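Local coordinates for protein oligogalacturonate lyase (Yersinia enterocolitica subsp. enterocolitica, PDB 3PE7) that cleaves short oligogalacturonates by beta-elimination in the cytoplasm, using a manganese-binding seven-bladed beta-propeller, at residues H287-V298 with H353-D362. Residues are numbered along the deposited sequence; the frame is centred on the assembly and turned at random.
Sequences HLMSNYDGSLMV and HPHPSFTPDD. With MN (manganese (II) ion), chain B.
His287, His353 and His355 converge on one manganese ion and so tie together two neighbouring blades of the propeller, a clear case of a metal site built across a blade interface. His287 NE2, His353 ND1 and His355 NE2 each lie 2.1 Å from the manganese, and Gln350 is a further protein ligand. Within this cluster the His355 ring turns its edge to the face of His287, the planes 79° apart, with His355 CD2 over the centre of the His287 ring. Asp300 accepts a hydrogen bond from His287 ND1, a second-shell grip that fixes the ring's rotation and probably strengthens it as a ligand.

Apolar packing takes over away from the metal. The ring of Phe358 packs end-on against one side of the 287-298 hairpin, its CZ 3.7 Å from Leu296 CB and its CE1 3.7 Å from Val298 CG1. With CG anti to the carbonyl carbon (chi1 -66°), the ring reaches Asn291 N through CD1. Val298 CG2 rests 3.8 Å from Pro356 CB.

Polar bonds close the far end. Asn291 ND2 donates to Asp362 OD1 (2.9 Å, 156°), arriving from above the carboxylate plane, and also to Ser295 OG, while Asn291 OD1 accepts from Leu296 N; the amide is thereby held at both ends. Beside the Phe358 ring a water bridges Ser290 O and Phe358 N; at the far end another joins Tyr292 N to Asp362 OD1.

Metal site, apolar packing and amide-carboxylate bond thus follow one another along the seam, and because the ligands come from both blades, the manganese geometry probably depends on how the blades are set against each other.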
ATOM      1  N   HIS A 287      -0.972  -4.510  -8.898  1.00  9.52           N
ATOM      2  CA  HIS A 287      -0.385  -4.604  -7.558  1.00  9.27           C
ATOM      3  C   HIS A 287      -0.221  -6.079  -7.208  1.00  9.46           C
ATOM      4  O   HIS A 287      -0.800  -6.957  -7.866  1.00  9.84           O
ATOM      5  CB  HIS A 287      -1.284  -3.929  -6.525  1.00  9.53           C
ATOM      6  CG  HIS A 287      -1.685  -2.542  -6.904  1.00  8.28           C
ATOM      7  ND1 HIS A 287      -2.832  -2.273  -7.625  1.00  8.96           N
ATOM      8  CD2 HIS A 287      -1.076  -1.353  -6.698  1.00  8.38           C
ATOM      9  CE1 HIS A 287      -2.917  -0.968  -7.828  1.00  9.15           C
ATOM     10  NE2 HIS A 287      -1.866  -0.389  -7.274  1.00 10.02           N
ATOM     11  N   LEU A 288       0.613  -6.339  -6.201  1.00  9.10           N
ATOM     12  CA  LEU A 288       0.768  -7.683  -5.653  1.00  8.63           C
ATOM     13  C   LEU A 288       0.923  -7.602  -4.136  1.00  8.80           C
ATOM     14  O   LEU A 288       1.580  -6.688  -3.607  1.00  9.35           O
ATOM     15  CB  LEU A 288       1.989  -8.365  -6.283  1.00  9.41           C
ATOM     16  CG  LEU A 288       2.188  -9.865  -6.035  1.00  8.25           C
ATOM     17  CD1 LEU A 288       0.987 -10.698  -6.556  1.00  9.60           C
ATOM     18  CD2 LEU A 288       3.486 -10.312  -6.700  1.00  9.73           C
ATOM     19  N   MET A 289       0.308  -8.545  -3.433  1.00  8.51           N
ATOM     20  CA  MET A 289       0.415  -8.598  -1.978  1.00  8.10           C
ATOM     21  C   MET A 289       0.314 -10.048  -1.511  1.00  8.33           C
ATOM     22  O   MET A 289      -0.260 -10.891  -2.210  1.00  8.89           O
ATOM     23  CB  MET A 289      -0.701  -7.735  -1.346  1.00  7.98           C
ATOM     24  CG  MET A 289      -0.617  -7.538   0.165  1.00  9.34           C
ATOM     25  SD  MET A 289       1.054  -7.190   0.768  1.00  9.78           S
ATOM     26  CE  MET A 289       0.755  -7.210   2.537  1.00 12.53           C
ATOM     27  N   SER A 290       0.893 -10.333  -0.346  1.00  7.75           N
ATOM     28  CA  SER A 290       0.806 -11.688   0.219  1.00  8.71           C
ATOM     29  C   SER A 290       0.123 -11.730   1.589  1.00  8.58           C
ATOM     30  O   SER A 290      -0.123 -10.691   2.207  1.00  9.35           O
ATOM     31  CB  SER A 290       2.211 -12.303   0.324  1.00  7.84           C
ATOM     32  OG  SER A 290       2.928 -11.761   1.426  1.00  8.30           O
ATOM     33  N   ASN A 291      -0.184 -12.946   2.045  1.00  8.63           N
ATOM     34  CA  ASN A 291      -0.551 -13.188   3.433  1.00  8.37           C
ATOM     35  C   ASN A 291       0.733 -13.209   4.277  1.00  8.65           C
ATOM     36  O   ASN A 291       1.816 -12.927   3.767  1.00  8.35           O
ATOM     37  CB  ASN A 291      -1.353 -14.485   3.574  1.00  8.09           C
ATOM     38  CG  ASN A 291      -0.543 -15.736   3.253  1.00  8.37           C
ATOM     39  OD1 ASN A 291       0.546 -15.677   2.705  1.00  8.24           O
ATOM     40  ND2 ASN A 291      -1.112 -16.907   3.603  1.00  9.80           N
ATOM     41  N   TYR A 292       0.611 -13.536   5.557  1.00  9.63           N
ATOM     42  CA  TYR A 292       1.732 -13.311   6.486  1.00  9.91           C
ATOM     43  C   TYR A 292       3.023 -14.041   6.124  1.00 10.16           C
ATOM     44  O   TYR A 292       4.111 -13.455   6.204  1.00  9.81           O
ATOM     45  CB  TYR A 292       1.284 -13.644   7.909  1.00 10.16           C
ATOM     46  CG  TYR A 292       2.270 -13.263   8.992  1.00 10.20           C
ATOM     47  CD1 TYR A 292       2.417 -11.949   9.392  1.00  9.82           C
ATOM     48  CD2 TYR A 292       3.052 -14.232   9.615  1.00  9.44           C
ATOM     49  CE1 TYR A 292       3.313 -11.602  10.422  1.00 12.37           C
ATOM     50  CE2 TYR A 292       3.959 -13.894  10.633  1.00 11.44           C
ATOM     51  CZ  TYR A 292       4.081 -12.583  11.014  1.00 12.40           C
ATOM     52  OH  TYR A 292       4.958 -12.257  12.022  1.00 14.02           O
ATOM     53  N   ASP A 293       2.917 -15.307   5.712  1.00 10.06           N
ATOM     54  CA  ASP A 293       4.116 -16.111   5.427  1.00 11.27           C
ATOM     55  C   ASP A 293       4.403 -16.292   3.941  1.00 10.94           C
ATOM     56  O   ASP A 293       5.279 -17.059   3.576  1.00 10.92           O
ATOM     57  CB  ASP A 293       4.034 -17.484   6.150  1.00 11.36           C
ATOM     58  CG  ASP A 293       2.980 -18.409   5.547  1.00 14.43           C
ATOM     59  OD1 ASP A 293       3.061 -19.648   5.784  1.00 17.30           O
ATOM     60  OD2 ASP A 293       2.072 -17.919   4.831  1.00 13.82           O
ATOM     61  N   GLY A 294       3.660 -15.586   3.083  1.00 10.69           N
ATOM     62  CA  GLY A 294       3.897 -15.649   1.649  1.00 10.52           C
ATOM     63  C   GLY A 294       3.425 -16.938   0.996  1.00 11.18           C
ATOM     64  O   GLY A 294       3.802 -17.219  -0.138  1.00 11.68           O
ATOM     65  N   SER A 295       2.595 -17.715   1.695  1.00 10.48           N
ATOM     66  CA  SER A 295       2.022 -18.937   1.113  1.00 10.66           C
ATOM     67  C   SER A 295       0.860 -18.647   0.153  1.00 10.60           C
ATOM     68  O   SER A 295       0.491 -19.492  -0.657  1.00 11.31           O
ATOM     69  CB  SER A 295       1.566 -19.893   2.223  1.00 10.66           C
ATOM     70  OG  SER A 295       0.636 -19.273   3.100  1.00 11.26           O
ATOM     71  N   LEU A 296       0.249 -17.471   0.293  1.00 10.23           N
ATOM     72  CA  LEU A 296      -0.785 -17.008  -0.644  1.00  9.35           C
ATOM     73  C   LEU A 296      -0.455 -15.605  -1.113  1.00  9.52           C
ATOM     74  O   LEU A 296       0.049 -14.800  -0.336  1.00  9.53           O
ATOM     75  CB  LEU A 296      -2.164 -16.976   0.027  1.00 10.19           C
ATOM     76  CG  LEU A 296      -2.792 -18.289   0.512  1.00 10.77           C
ATOM     77  CD1 LEU A 296      -4.046 -17.974   1.316  1.00 12.31           C
ATOM     78  CD2 LEU A 296      -3.095 -19.194  -0.680  1.00 13.16           C
ATOM     79  N   MET A 297      -0.734 -15.322  -2.385  1.00  9.07           N
ATOM     80  CA  MET A 297      -0.609 -13.963  -2.903  1.00  9.07           C
ATOM     81  C   MET A 297      -1.868 -13.567  -3.651  1.00  8.77           C
ATOM     82  O   MET A 297      -2.642 -14.418  -4.081  1.00  9.14           O
ATOM     83  CB  MET A 297       0.631 -13.804  -3.786  1.00  9.62           C
ATOM     84  CG  MET A 297       1.949 -14.073  -3.039  1.00  8.93           C
ATOM     85  SD  MET A 297       3.419 -13.598  -3.971  1.00 11.89           S
ATOM     86  CE  MET A 297       4.668 -14.321  -2.907  1.00  9.90           C
ATOM     87  N   VAL A 298      -2.076 -12.264  -3.762  1.00  8.39           N
ATOM     88  CA  VAL A 298      -3.253 -11.753  -4.453  1.00  8.45           C
ATOM     89  C   VAL A 298      -2.871 -10.590  -5.347  1.00  8.75           C
ATOM     90  O   VAL A 298      -2.036  -9.753  -4.977  1.00  7.94           O
ATOM     91  CB  VAL A 298      -4.380 -11.375  -3.431  1.00  7.94           C
ATOM     92  CG1 VAL A 298      -3.951 -10.226  -2.494  1.00  9.69           C
ATOM     93  CG2 VAL A 298      -5.682 -11.008  -4.172  1.00  8.92           C
ATOM     94  N   HIS A 353      -7.980   2.172  -7.345  1.00  7.78           N
ATOM     95  CA  HIS A 353      -7.112   0.979  -7.335  1.00  8.82           C
ATOM     96  C   HIS A 353      -7.666  -0.072  -6.368  1.00  7.96           C
ATOM     97  O   HIS A 353      -7.926   0.241  -5.216  1.00  9.20           O
ATOM     98  CB  HIS A 353      -5.683   1.356  -6.952  1.00  7.93           C
ATOM     99  CG  HIS A 353      -4.942   2.061  -8.040  1.00  8.16           C
ATOM    100  ND1 HIS A 353      -3.563   2.134  -8.076  1.00  9.30           N
ATOM    101  CD2 HIS A 353      -5.387   2.716  -9.139  1.00  8.05           C
ATOM    102  CE1 HIS A 353      -3.196   2.801  -9.156  1.00  8.97           C
ATOM    103  NE2 HIS A 353      -4.281   3.158  -9.822  1.00 10.22           N
ATOM    104  N   PRO A 354      -7.853  -1.319  -6.837  1.00  8.78           N
ATOM    105  CA  PRO A 354      -8.398  -2.319  -5.902  1.00  7.23           C
ATOM    106  C   PRO A 354      -7.507  -2.558  -4.680  1.00  7.48           C
ATOM    107  O   PRO A 354      -8.024  -2.701  -3.570  1.00  7.56           O
ATOM    108  CB  PRO A 354      -8.528  -3.582  -6.763  1.00  8.12           C
ATOM    109  CG  PRO A 354      -8.751  -3.017  -8.190  1.00  8.22           C
ATOM    110  CD  PRO A 354      -7.872  -1.791  -8.241  1.00  8.29           C
ATOM    111  N   HIS A 355      -6.185  -2.582  -4.879  1.00  6.57           N
ATOM    112  CA  HIS A 355      -5.220  -2.706  -3.770  1.00  6.97           C
ATOM    113  C   HIS A 355      -5.546  -3.901  -2.842  1.00  7.05           C
ATOM    114  O   HIS A 355      -5.667  -3.725  -1.618  1.00  7.44           O
ATOM    115  CB  HIS A 355      -5.166  -1.380  -2.961  1.00  6.39           C
ATOM    116  CG  HIS A 355      -4.426  -0.281  -3.662  1.00  7.50           C
ATOM    117  ND1 HIS A 355      -4.586   1.048  -3.338  1.00  8.25           N
ATOM    118  CD2 HIS A 355      -3.523  -0.311  -4.670  1.00  8.45           C
ATOM    119  CE1 HIS A 355      -3.812   1.793  -4.108  1.00  9.37           C
ATOM    120  NE2 HIS A 355      -3.156   0.993  -4.928  1.00  7.91           N
ATOM    121  N   PRO A 356      -5.662  -5.109  -3.423  1.00  7.37           N
ATOM    122  CA  PRO A 356      -6.145  -6.214  -2.588  1.00  7.18           C
ATOM    123  C   PRO A 356      -5.144  -6.645  -1.508  1.00  7.34           C
ATOM    124  O   PRO A 356      -3.925  -6.551  -1.706  1.00  8.14           O
ATOM    125  CB  PRO A 356      -6.333  -7.358  -3.593  1.00  6.91           C
ATOM    126  CG  PRO A 356      -5.365  -7.057  -4.700  1.00  7.06           C
ATOM    127  CD  PRO A 356      -5.408  -5.538  -4.818  1.00  7.43           C
ATOM    128  N   SER A 357      -5.684  -7.078  -0.367  1.00  7.74           N
ATOM    129  CA  SER A 357      -4.902  -7.748   0.676  1.00  8.10           C
ATOM    130  C   SER A 357      -5.801  -8.796   1.343  1.00  8.73           C
ATOM    131  O   SER A 357      -7.008  -8.822   1.090  1.00  8.24           O
ATOM    132  CB  SER A 357      -4.339  -6.766   1.696  1.00  8.84           C
ATOM    133  OG  SER A 357      -5.379  -6.234   2.509  1.00  8.10           O
ATOM    134  N   PHE A 358      -5.219  -9.657   2.183  1.00  8.72           N
ATOM    135  CA  PHE A 358      -5.970 -10.688   2.873  1.00  8.95           C
ATOM    136  C   PHE A 358      -6.466 -10.201   4.232  1.00  8.79           C
ATOM    137  O   PHE A 358      -5.780  -9.427   4.896  1.00  8.71           O
ATOM    138  CB  PHE A 358      -5.101 -11.953   3.049  1.00  9.78           C
ATOM    139  CG  PHE A 358      -4.743 -12.635   1.754  1.00  9.20           C
ATOM    140  CD1 PHE A 358      -3.552 -12.343   1.103  1.00  9.23           C
ATOM    141  CD2 PHE A 358      -5.602 -13.573   1.181  1.00 11.45           C
ATOM    142  CE1 PHE A 358      -3.184 -12.993  -0.110  1.00 10.10           C
ATOM    143  CE2 PHE A 358      -5.265 -14.213  -0.030  1.00 10.40           C
ATOM    144  CZ  PHE A 358      -4.047 -13.920  -0.678  1.00 10.71           C
ATOM    145  N   THR A 359      -7.663 -10.637   4.630  1.00  9.17           N
ATOM    146  CA  THR A 359      -8.113 -10.471   6.000  1.00  9.04           C
ATOM    147  C   THR A 359      -7.154 -11.265   6.911  1.00  9.59           C
ATOM    148  O   THR A 359      -6.473 -12.176   6.446  1.00  9.93           O
ATOM    149  CB  THR A 359      -9.542 -10.990   6.196  1.00  8.20           C
ATOM    150  OG1 THR A 359      -9.660 -12.306   5.637  1.00  8.09           O
ATOM    151  CG2 THR A 359     -10.561 -10.046   5.522  1.00  8.91           C
ATOM    152  N   PRO A 360      -7.105 -10.921   8.209  1.00 10.88           N
ATOM    153  CA  PRO A 360      -6.164 -11.623   9.094  1.00 10.95           C
ATOM    154  C   PRO A 360      -6.340 -13.159   9.116  1.00 11.40           C
ATOM    155  O   PRO A 360      -5.366 -13.894   9.380  1.00 11.27           O
ATOM    156  CB  PRO A 360      -6.462 -10.993  10.473  1.00 11.45           C
ATOM    157  CG  PRO A 360      -6.864  -9.582  10.135  1.00 10.19           C
ATOM    158  CD  PRO A 360      -7.694  -9.738   8.869  1.00 10.27           C
ATOM    159  N   ASP A 361      -7.551 -13.637   8.834  1.00 11.55           N
ATOM    160  CA  ASP A 361      -7.832 -15.088   8.832  1.00 12.14           C
ATOM    161  C   ASP A 361      -7.552 -15.798   7.503  1.00 13.24           C
ATOM    162  O   ASP A 361      -7.707 -17.017   7.401  1.00 12.95           O
ATOM    163  CB  ASP A 361      -9.255 -15.382   9.350  1.00 12.23           C
ATOM    164  CG  ASP A 361     -10.353 -14.882   8.430  1.00 13.96           C
ATOM    165  OD1 ASP A 361     -10.051 -14.377   7.335  1.00 13.32           O
ATOM    166  OD2 ASP A 361     -11.539 -15.000   8.821  1.00 16.74           O
ATOM    167  N   ASP A 362      -7.131 -15.021   6.499  1.00 12.15           N
ATOM    168  CA  ASP A 362      -6.822 -15.501   5.145  1.00 12.19           C
ATOM    169  C   ASP A 362      -8.035 -16.074   4.397  1.00 11.88           C
ATOM    170  O   ASP A 362      -7.865 -16.763   3.389  1.00 12.69           O
ATOM    171  CB  ASP A 362      -5.662 -16.518   5.148  1.00 11.63           C
ATOM    172  CG  ASP A 362      -4.313 -15.850   5.341  1.00 13.30           C
ATOM    173  OD1 ASP A 362      -3.314 -16.574   5.520  1.00 13.82           O
ATOM    174  OD2 ASP A 362      -4.268 -14.597   5.298  1.00 14.63           O
TER
HETATM  175 MN    MN B 389      -2.078   1.636  -6.621  1.00  7.45          MN
HETATM  176  O   HOH W   1      -2.457  -9.446   3.040  1.00 10.94           O
HETATM  177  O   HOH W   2      -1.441 -15.299   6.910  1.00 14.16           O